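Local coordinates for IPT/TIG domain-containing protein BACOVA_02650 (Bacteroides ovatus, PDB 5E7G) that binds xyloglucan at the bacterial cell surface, probably capturing the polysaccharide before it is transported into the periplasm for degradation, at residues Gly117-Val122 / Thr166-Ala171; Gln131-Ser136 / Gln151-Tyr156; Thr369-Gln374 / Ala434-Ser439. All coordinates share one frame; numbering follows the deposited sequence.

Contacts 1 and 2 belong to the second IPT/TIG domain and lie only 10 Å apart, centre to centre. They represent its two four-stranded antiparallel sheets: 117-122 and 166-171 pair in one, 131-136 and 151-152 in the other. In the chain, contact 2 is nested within the loop that contact 1 closes, and the two touch directly where Thr168 N lies 3.2 Å from Asn155 O, a probable hydrogen bond. Contact 3 sits in the xyloglucan-binding domain, with its centre about 62 Å from that of contact 1 and 68 Å from that of contact 2. It alone reaches the glycan, through Gln374.

Contact 1: residues Gly117-Val122 / Thr166-Ala171; sequences GDQMTV and TLTAPA
Leu167, Thr166 and Met120 dominate this antiparallel pairing of strands 119-125 and 164-168, the two inner strands of a four-stranded sheet in the second IPT/TIG domain. Met120 N donates to Leu167 O at 3.0 Å, and Leu167 N returns a bond to Met120 O at 3.1 Å, nearly straight at 171°. Their side chains share the buried face. Each CG sits between the backbone N and the carbonyl carbon (chi1 81° in Met120, 63° in Leu167), which brings Met120 CG to 3.6 Å from Leu167 CD1. The flexible thioether then bends at chi3 and carries its methyl, CE, to 3.8 Å from the small Ala169 CB, while Leu167 CD2 meets Val122 CG2. Ile108 and Ile114 extend this apolar layer.

On the other face Thr166 turns its methyl, CG2, against the amide end of Gln119, 3.5 Å from CD. In the loop beyond, Ala169 N bonds to Asp118 O, and Gly117 N to Ala169 O at 2.8 Å. Gly117 suits this loop because its positive phi would press a side chain against the preceding carbonyl. Backbone bonds thus fix the register, hydrocarbon fills the interior and polar residues face outward.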
loop_
_atom_site.group_PDB
_atom_site.type_symbol
_atom_site.label_atom_id
_atom_site.label_comp_id
_atom_site.label_asym_id
_atom_site.label_seq_id
_atom_site.Cartn_x
_atom_site.Cartn_y
_atom_site.Cartn_z
ATOM N N GLY A 117 13.785 -24.026 -6.770
ATOM C CA GLY A 117 15.099 -23.754 -7.320
ATOM C C GLY A 117 15.375 -22.274 -7.512
ATOM O O GLY A 117 16.517 -21.872 -7.745
ATOM N N ASP A 118 14.331 -21.457 -7.424
ATOM C CA ASP A 118 14.499 -20.016 -7.551
ATOM C C ASP A 118 15.213 -19.481 -6.324
ATOM O O ASP A 118 15.104 -20.045 -5.232
ATOM C CB ASP A 118 13.152 -19.308 -7.729
ATOM C CG ASP A 118 12.504 -19.603 -9.071
ATOM O OD1 ASP A 118 13.180 -20.163 -9.960
ATOM O OD2 ASP A 118 11.313 -19.261 -9.237
ATOM N N GLN A 119 15.956 -18.399 -6.518
ATOM C CA GLN A 119 16.629 -17.728 -5.419
ATOM C C GLN A 119 15.729 -16.659 -4.814
ATOM O O GLN A 119 15.064 -15.908 -5.534
ATOM C CB GLN A 119 17.944 -17.099 -5.887
ATOM C CG GLN A 119 19.191 -17.737 -5.277
ATOM C CD GLN A 119 20.435 -16.877 -5.443
ATOM O OE1 GLN A 119 20.347 -15.669 -5.670
ATOM N NE2 GLN A 119 21.602 -17.499 -5.323
ATOM N N MET A 120 15.706 -16.616 -3.486
ATOM C CA MET A 120 15.049 -15.546 -2.739
ATOM C C MET A 120 15.965 -15.091 -1.602
ATOM O O MET A 120 16.914 -15.786 -1.250
ATOM C CB MET A 120 13.702 -16.014 -2.185
ATOM C CG MET A 120 13.805 -16.826 -0.916
ATOM S SD MET A 120 12.242 -17.586 -0.443
ATOM C CE MET A 120 12.204 -18.979 -1.559
ATOM N N THR A 121 15.676 -13.931 -1.021
ATOM C CA THR A 121 16.540 -13.377 0.012
ATOM C C THR A 121 15.744 -12.982 1.244
ATOM O O THR A 121 14.842 -12.144 1.180
ATOM C CB THR A 121 17.315 -12.156 -0.508
ATOM O OG1 THR A 121 18.008 -12.503 -1.707
ATOM C CG2 THR A 121 18.322 -11.678 0.526
ATOM N N VAL A 122 16.082 -13.605 2.368
ATOM C CA VAL A 122 15.500 -13.242 3.648
ATOM C C VAL A 122 16.251 -12.031 4.179
ATOM O O VAL A 122 17.479 -12.031 4.228
ATOM C CB VAL A 122 15.573 -14.396 4.666
ATOM C CG1 VAL A 122 14.939 -13.989 5.984
ATOM C CG2 VAL A 122 14.892 -15.636 4.110
ATOM N N THR A 166 20.575 -15.459 1.685
ATOM C CA THR A 166 20.210 -15.855 0.331
ATOM C C THR A 166 20.072 -17.367 0.275
ATOM O O THR A 166 20.959 -18.091 0.728
ATOM C CB THR A 166 21.242 -15.390 -0.690
ATOM O OG1 THR A 166 21.334 -13.962 -0.646
ATOM C CG2 THR A 166 20.844 -15.818 -2.088
ATOM N N LEU A 167 18.957 -17.836 -0.276
ATOM C CA LEU A 167 18.655 -19.262 -0.296
ATOM C C LEU A 167 17.938 -19.677 -1.588
ATOM O O LEU A 167 17.456 -18.831 -2.346
ATOM C CB LEU A 167 17.816 -19.633 0.934
ATOM C CG LEU A 167 16.434 -18.995 1.069
ATOM C CD1 LEU A 167 15.375 -19.817 0.341
ATOM C CD2 LEU A 167 16.056 -18.830 2.538
ATOM N N THR A 168 17.891 -20.985 -1.837
ATOM C CA THR A 168 17.187 -21.524 -2.995
ATOM C C THR A 168 15.942 -22.269 -2.520
ATOM O O THR A 168 15.953 -22.917 -1.470
ATOM C CB THR A 168 18.089 -22.467 -3.835
ATOM O OG1 THR A 168 18.309 -23.692 -3.126
ATOM C CG2 THR A 168 19.427 -21.796 -4.140
ATOM N N ALA A 169 14.868 -22.152 -3.296
ATOM C CA ALA A 169 13.571 -22.691 -2.909
ATOM C C ALA A 169 13.515 -24.209 -3.080
ATOM O O ALA A 169 13.952 -24.735 -4.104
ATOM C CB ALA A 169 12.475 -22.038 -3.729
ATOM N N PRO A 170 12.951 -24.918 -2.089
ATOM C CA PRO A 170 12.851 -26.380 -2.174
ATOM C C PRO A 170 11.849 -26.855 -3.226
ATOM O O PRO A 170 11.084 -26.050 -3.756
ATOM C CB PRO A 170 12.388 -26.782 -0.770
ATOM C CG PRO A 170 11.665 -25.597 -0.255
ATOM C CD PRO A 170 12.355 -24.398 -0.846
ATOM N N ALA A 171 11.875 -28.151 -3.528
ATOM C CA ALA A 171 10.867 -28.770 -4.384
ATOM C C ALA A 171 9.573 -28.916 -3.601
ATOM O O ALA A 171 9.595 -28.984 -2.372
ATOM C CB ALA A 171 11.341 -30.120 -4.883
#

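Contact 2: residues Gln131-Ser136 / Gln151-Tyr156; sequences QAVYLS and QEITNY
A tyrosine ring lies across a valine methyl, and its hydroxyl reaches across to a backbone carbonyl of the facing sheet: Val133 CG2 stands 3.8 Å from the centroid of the Tyr156 ring in a CH-pi contact, only 14° off the normal, while Tyr156 OH gives a weak hydrogen bond to Gln131 O at 3.1 Å. Tyr156 can do both because its CG lies between the backbone N and the carbonyl carbon (chi1 62°), which turns the ring toward strand 131-136. Tyrosine suits the place, pairing a flat apolar face with a hydroxyl.

The other branch of Val133, CG1, meets Ile153 CD1 at 3.8 Å, and that same methyl packs against Leu135 CG. Ile153 also touches Leu167 of the facing sheet, and Tyr156 packs on the same leucine. The backbone is tied by Ile153 N to Val133 O at 2.7 Å and by the reciprocal pair of Leu135 and Gln151, with Leu135 N well above the Gln151 carbonyl plane. Glu152 bends at chi2, bringing OE2 to 3.4 Å from Ala132 CB, with OE1 held by a salt bridge to Arg146.

On its other flank strand 130-136 meets 178-183 in a classic beta bulge, Gln131 and Ala132 against Glu182. Residues 151-156 thus leave the edge of one sheet and enter the other at Tyr156, the sheet-to-sheet crossing of the immunoglobulin-like sandwich of IPT/TIG domains.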
loop_
_atom_site.group_PDB
_atom_site.type_symbol
_atom_site.label_atom_id
_atom_site.label_comp_id
_atom_site.label_asym_id
_atom_site.label_seq_id
_atom_site.Cartn_x
_atom_site.Cartn_y
_atom_site.Cartn_z
ATOM N N GLN A 131 21.316 -22.180 12.461
ATOM C CA GLN A 131 21.393 -23.636 12.503
ATOM C C GLN A 131 20.619 -24.263 11.342
ATOM O O GLN A 131 21.149 -25.102 10.611
ATOM C CB GLN A 131 20.856 -24.149 13.841
ATOM C CG GLN A 131 21.678 -23.693 15.041
ATOM C CD GLN A 131 21.015 -24.017 16.362
ATOM O OE1 GLN A 131 19.830 -24.353 16.412
ATOM N NE2 GLN A 131 21.778 -23.915 17.446
ATOM N N ALA A 132 19.368 -23.842 11.173
ATOM C CA ALA A 132 18.506 -24.374 10.123
ATOM C C ALA A 132 17.585 -23.296 9.553
ATOM O O ALA A 132 17.346 -22.263 10.183
ATOM C CB ALA A 132 17.685 -25.533 10.663
ATOM N N VAL A 133 17.083 -23.546 8.349
ATOM C CA VAL A 133 16.053 -22.706 7.748
ATOM C C VAL A 133 14.977 -23.596 7.137
ATOM O O VAL A 133 15.289 -24.516 6.383
ATOM C CB VAL A 133 16.618 -21.774 6.663
ATOM C CG1 VAL A 133 15.547 -20.796 6.204
ATOM C CG2 VAL A 133 17.834 -21.022 7.182
ATOM N N TYR A 134 13.715 -23.323 7.466
ATOM C CA TYR A 134 12.618 -24.158 6.989
ATOM C C TYR A 134 11.326 -23.385 6.733
ATOM O O TYR A 134 11.096 -22.311 7.297
ATOM C CB TYR A 134 12.351 -25.292 7.989
ATOM C CG TYR A 134 11.815 -24.868 9.345
ATOM C CD1 TYR A 134 10.460 -24.647 9.541
ATOM C CD2 TYR A 134 12.661 -24.731 10.439
ATOM C CE1 TYR A 134 9.965 -24.278 10.776
ATOM C CE2 TYR A 134 12.172 -24.364 11.680
ATOM C CZ TYR A 134 10.825 -24.140 11.843
ATOM O OH TYR A 134 10.334 -23.774 13.077
ATOM N N LEU A 135 10.502 -23.952 5.855
ATOM C CA LEU A 135 9.155 -23.468 5.599
ATOM C C LEU A 135 8.173 -24.350 6.351
ATOM O O LEU A 135 8.409 -25.547 6.499
ATOM C CB LEU A 135 8.841 -23.488 4.104
ATOM C CG LEU A 135 9.809 -22.733 3.200
ATOM C CD1 LEU A 135 9.498 -23.023 1.744
ATOM C CD2 LEU A 135 9.730 -21.240 3.489
ATOM N N SER A 136 7.079 -23.768 6.827
ATOM C CA SER A 136 6.073 -24.532 7.557
ATOM C C SER A 136 4.685 -23.922 7.405
ATOM O O SER A 136 4.533 -22.708 7.278
ATOM C CB SER A 136 6.442 -24.619 9.037
ATOM O OG SER A 136 5.513 -25.422 9.749
ATOM N N GLN A 151 9.562 -27.992 5.790
ATOM C CA GLN A 151 10.193 -28.133 4.488
ATOM C C GLN A 151 11.606 -27.555 4.561
ATOM O O GLN A 151 11.816 -26.367 4.318
ATOM C CB GLN A 151 9.350 -27.418 3.431
ATOM C CG GLN A 151 9.368 -28.030 2.056
ATOM C CD GLN A 151 8.290 -27.436 1.169
ATOM O OE1 GLN A 151 8.587 -26.772 0.177
ATOM N NE2 GLN A 151 7.028 -27.663 1.531
ATOM N N GLU A 152 12.567 -28.398 4.922
ATOM C CA GLU A 152 13.932 -27.945 5.162
ATOM C C GLU A 152 14.517 -27.246 3.942
ATOM O O GLU A 152 14.399 -27.736 2.819
ATOM C CB GLU A 152 14.825 -29.123 5.551
ATOM C CG GLU A 152 15.998 -28.744 6.442
ATOM C CD GLU A 152 15.591 -28.491 7.889
ATOM O OE1 GLU A 152 14.435 -28.791 8.256
ATOM O OE2 GLU A 152 16.432 -27.989 8.664
ATOM N N ILE A 153 15.138 -26.093 4.174
ATOM C CA ILE A 153 15.892 -25.393 3.141
ATOM C C ILE A 153 17.365 -25.707 3.362
ATOM O O ILE A 153 17.974 -25.223 4.315
ATOM C CB ILE A 153 15.634 -23.869 3.173
ATOM C CG1 ILE A 153 14.150 -23.591 2.913
ATOM C CG2 ILE A 153 16.496 -23.150 2.133
ATOM C CD1 ILE A 153 13.728 -22.147 3.118
ATOM N N THR A 154 17.920 -26.534 2.479
ATOM C CA THR A 154 19.270 -27.074 2.644
ATOM C C THR A 154 20.344 -26.127 2.122
ATOM O O THR A 154 21.441 -26.048 2.679
ATOM C CB THR A 154 19.432 -28.420 1.902
ATOM O OG1 THR A 154 19.541 -28.180 0.492
ATOM C CG2 THR A 154 18.250 -29.344 2.178
ATOM N N ASN A 155 20.030 -25.437 1.030
ATOM C CA ASN A 155 20.956 -24.496 0.419
ATOM C C ASN A 155 20.648 -23.050 0.817
ATOM O O ASN A 155 19.707 -22.441 0.308
ATOM C CB ASN A 155 20.921 -24.641 -1.104
ATOM C CG ASN A 155 21.974 -23.796 -1.789
ATOM O OD1 ASN A 155 22.942 -23.366 -1.161
ATOM N ND2 ASN A 155 21.792 -23.553 -3.082
ATOM N N TYR A 156 21.440 -22.509 1.739
ATOM C CA TYR A 156 21.334 -21.103 2.105
ATOM C C TYR A 156 22.709 -20.563 2.471
ATOM O O TYR A 156 23.577 -21.320 2.897
ATOM C CB TYR A 156 20.355 -20.913 3.267
ATOM C CG TYR A 156 20.768 -21.606 4.551
ATOM C CD1 TYR A 156 21.719 -21.044 5.394
ATOM C CD2 TYR A 156 20.199 -22.818 4.925
ATOM C CE1 TYR A 156 22.100 -21.672 6.564
ATOM C CE2 TYR A 156 20.574 -23.452 6.100
ATOM C CZ TYR A 156 21.525 -22.873 6.914
ATOM O OH TYR A 156 21.903 -23.494 8.082
#

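Contact 3: residues Thr369-Gln374 / Ala434-Ser439; sequences TGPVFQ and ATNPGS. With XYS (alpha-D-xylopyranose), chain B.
Backbone hydrogen bonds join Val372 and Thr435 in both directions, Val372 N to Thr435 O at 2.9 Å and Thr435 N to Val372 O at 3.0 Å. Weaker CA-H...O contacts flank them, among them Pro371 CA to Thr435 O. Proline suits the strand's approach, since it has no N-H to satisfy.

Apolar packing differs on the two faces. With CG1 anti to the carbonyl carbon (chi1 -65°), Val372 sets CG2 between the backbone N and the carbonyl carbon, where it touches the Pro437 ring at CD, 3.7 Å away, and also lies beside Thr435 OG1. On the buried face Phe373 CE1 reaches Ala434 CB at 3.8 Å; the small alanine leaves room for the broad ring, which also packs edge-to-face with Phe448. These strands are neighbours in the five-stranded antiparallel sheet of the xyloglucan-binding domain, a beta-sandwich whose other sheet includes strand 442-455.

Polar side chains do three separate jobs. Asn436 OD1 accepts from Gly438 N at 3.2 Å, forming an Asx turn, and Asn436 ND2 is held by Ser326 O. The turn lies hard against Gly370, where a side chain would clash with Asn436 OD1. Thr435 OG1 holds a water at 2.7 Å that reaches Val372 O weakly. Gln374, its chain extended toward the glycan, accepts a hydrogen bond at OE1 from O4 of a bound xylose, 3.0 Å away.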
loop_
_atom_site.group_PDB
_atom_site.type_symbol
_atom_site.label_atom_id
_atom_site.label_comp_id
_atom_site.label_asym_id
_atom_site.label_seq_id
_atom_site.Cartn_x
_atom_site.Cartn_y
_atom_site.Cartn_z
ATOM N N THR A 369 -7.245 31.138 -17.862
ATOM C CA THR A 369 -7.072 31.988 -16.691
ATOM C C THR A 369 -8.158 33.053 -16.672
ATOM O O THR A 369 -8.241 33.886 -17.577
ATOM C CB THR A 369 -5.683 32.657 -16.674
ATOM O OG1 THR A 369 -4.667 31.676 -16.915
ATOM C CG2 THR A 369 -5.425 33.318 -15.332
ATOM N N GLY A 370 -8.998 33.004 -15.641
ATOM C CA GLY A 370 -10.080 33.958 -15.473
ATOM C C GLY A 370 -11.436 33.285 -15.410
ATOM O O GLY A 370 -12.141 33.399 -14.409
ATOM N N PRO A 371 -11.815 32.586 -16.489
ATOM C CA PRO A 371 -13.121 31.925 -16.556
ATOM C C PRO A 371 -13.329 30.905 -15.443
ATOM O O PRO A 371 -12.399 30.181 -15.083
ATOM C CB PRO A 371 -13.096 31.243 -17.928
ATOM C CG PRO A 371 -12.146 32.044 -18.726
ATOM C CD PRO A 371 -11.082 32.474 -17.763
ATOM N N VAL A 372 -14.542 30.865 -14.901
ATOM C CA VAL A 372 -14.882 29.934 -13.836
ATOM C C VAL A 372 -16.295 29.415 -14.042
ATOM O O VAL A 372 -17.063 29.976 -14.831
ATOM C CB VAL A 372 -14.778 30.592 -12.441
ATOM C CG1 VAL A 372 -13.331 30.973 -12.124
ATOM C CG2 VAL A 372 -15.697 31.811 -12.360
ATOM N N PHE A 373 -16.635 28.349 -13.326
ATOM C CA PHE A 373 -17.953 27.735 -13.424
ATOM C C PHE A 373 -18.711 27.808 -12.111
ATOM O O PHE A 373 -18.118 27.730 -11.035
ATOM C CB PHE A 373 -17.840 26.277 -13.852
ATOM C CG PHE A 373 -17.352 26.097 -15.254
ATOM C CD1 PHE A 373 -18.236 26.122 -16.317
ATOM C CD2 PHE A 373 -16.010 25.907 -15.509
ATOM C CE1 PHE A 373 -17.784 25.956 -17.611
ATOM C CE2 PHE A 373 -15.556 25.738 -16.799
ATOM C CZ PHE A 373 -16.446 25.764 -17.851
ATOM N N GLN A 374 -20.026 27.961 -12.223
ATOM C CA GLN A 374 -20.933 27.831 -11.090
ATOM C C GLN A 374 -21.842 26.623 -11.289
ATOM O O GLN A 374 -22.414 26.443 -12.363
ATOM C CB GLN A 374 -21.777 29.094 -10.920
ATOM C CG GLN A 374 -22.838 28.999 -9.821
ATOM C CD GLN A 374 -23.745 30.213 -9.766
ATOM O OE1 GLN A 374 -23.960 30.892 -10.769
ATOM N NE2 GLN A 374 -24.289 30.487 -8.587
ATOM N N ALA A 434 -21.112 29.461 -16.850
ATOM C CA ALA A 434 -19.751 29.908 -17.133
ATOM C C ALA A 434 -19.671 31.439 -17.151
ATOM O O ALA A 434 -20.485 32.106 -17.791
ATOM C CB ALA A 434 -19.274 29.342 -18.458
ATOM N N THR A 435 -18.681 31.982 -16.452
ATOM C CA THR A 435 -18.474 33.425 -16.386
ATOM C C THR A 435 -16.982 33.723 -16.383
ATOM O O THR A 435 -16.175 32.809 -16.217
ATOM C CB THR A 435 -19.107 34.033 -15.123
ATOM O OG1 THR A 435 -18.441 33.510 -13.969
ATOM C CG2 THR A 435 -20.598 33.709 -15.050
ATOM N N ASN A 436 -16.628 34.998 -16.557
ATOM C CA ASN A 436 -15.232 35.436 -16.520
ATOM C C ASN A 436 -15.039 36.686 -15.649
ATOM O O ASN A 436 -15.106 37.810 -16.145
ATOM C CB ASN A 436 -14.722 35.702 -17.941
ATOM C CG ASN A 436 -13.222 35.955 -17.989
ATOM O OD1 ASN A 436 -12.486 35.598 -17.069
ATOM N ND2 ASN A 436 -12.766 36.571 -19.067
ATOM N N PRO A 437 -14.804 36.492 -14.342
ATOM C CA PRO A 437 -14.472 37.619 -13.461
ATOM C C PRO A 437 -13.037 38.113 -13.634
ATOM O O PRO A 437 -12.611 39.027 -12.926
ATOM C CB PRO A 437 -14.675 37.038 -12.057
ATOM C CG PRO A 437 -14.446 35.584 -12.222
ATOM C CD PRO A 437 -14.973 35.239 -13.586
ATOM N N GLY A 438 -12.302 37.511 -14.563
ATOM C CA GLY A 438 -10.899 37.828 -14.761
ATOM C C GLY A 438 -10.665 39.162 -15.448
ATOM O O GLY A 438 -11.520 39.662 -16.185
ATOM N N SER A 439 -9.486 39.726 -15.207
ATOM C CA SER A 439 -9.126 41.039 -15.737
ATOM C C SER A 439 -8.854 40.981 -17.242
ATOM O O SER A 439 -9.134 41.938 -17.964
ATOM C CB SER A 439 -7.903 41.589 -14.991
ATOM O OG SER A 439 -6.930 40.578 -14.779
HETATM C C1 XYS B . -29.596 33.675 -11.755
HETATM C C2 XYS B . -29.299 33.866 -10.292
HETATM C C3 XYS B . -27.827 33.959 -10.083
HETATM C C4 XYS B . -27.040 32.900 -10.793
HETATM C C5 XYS B . -27.544 32.493 -12.184
HETATM O O2 XYS B . -29.938 35.072 -9.829
HETATM O O3 XYS B . -27.532 33.855 -8.659
HETATM O O4 XYS B . -25.694 33.377 -10.934
HETATM O O5 XYS B . -29.014 32.424 -12.280
HETATM O O HOH W 1 -19.372 31.254 -12.751
#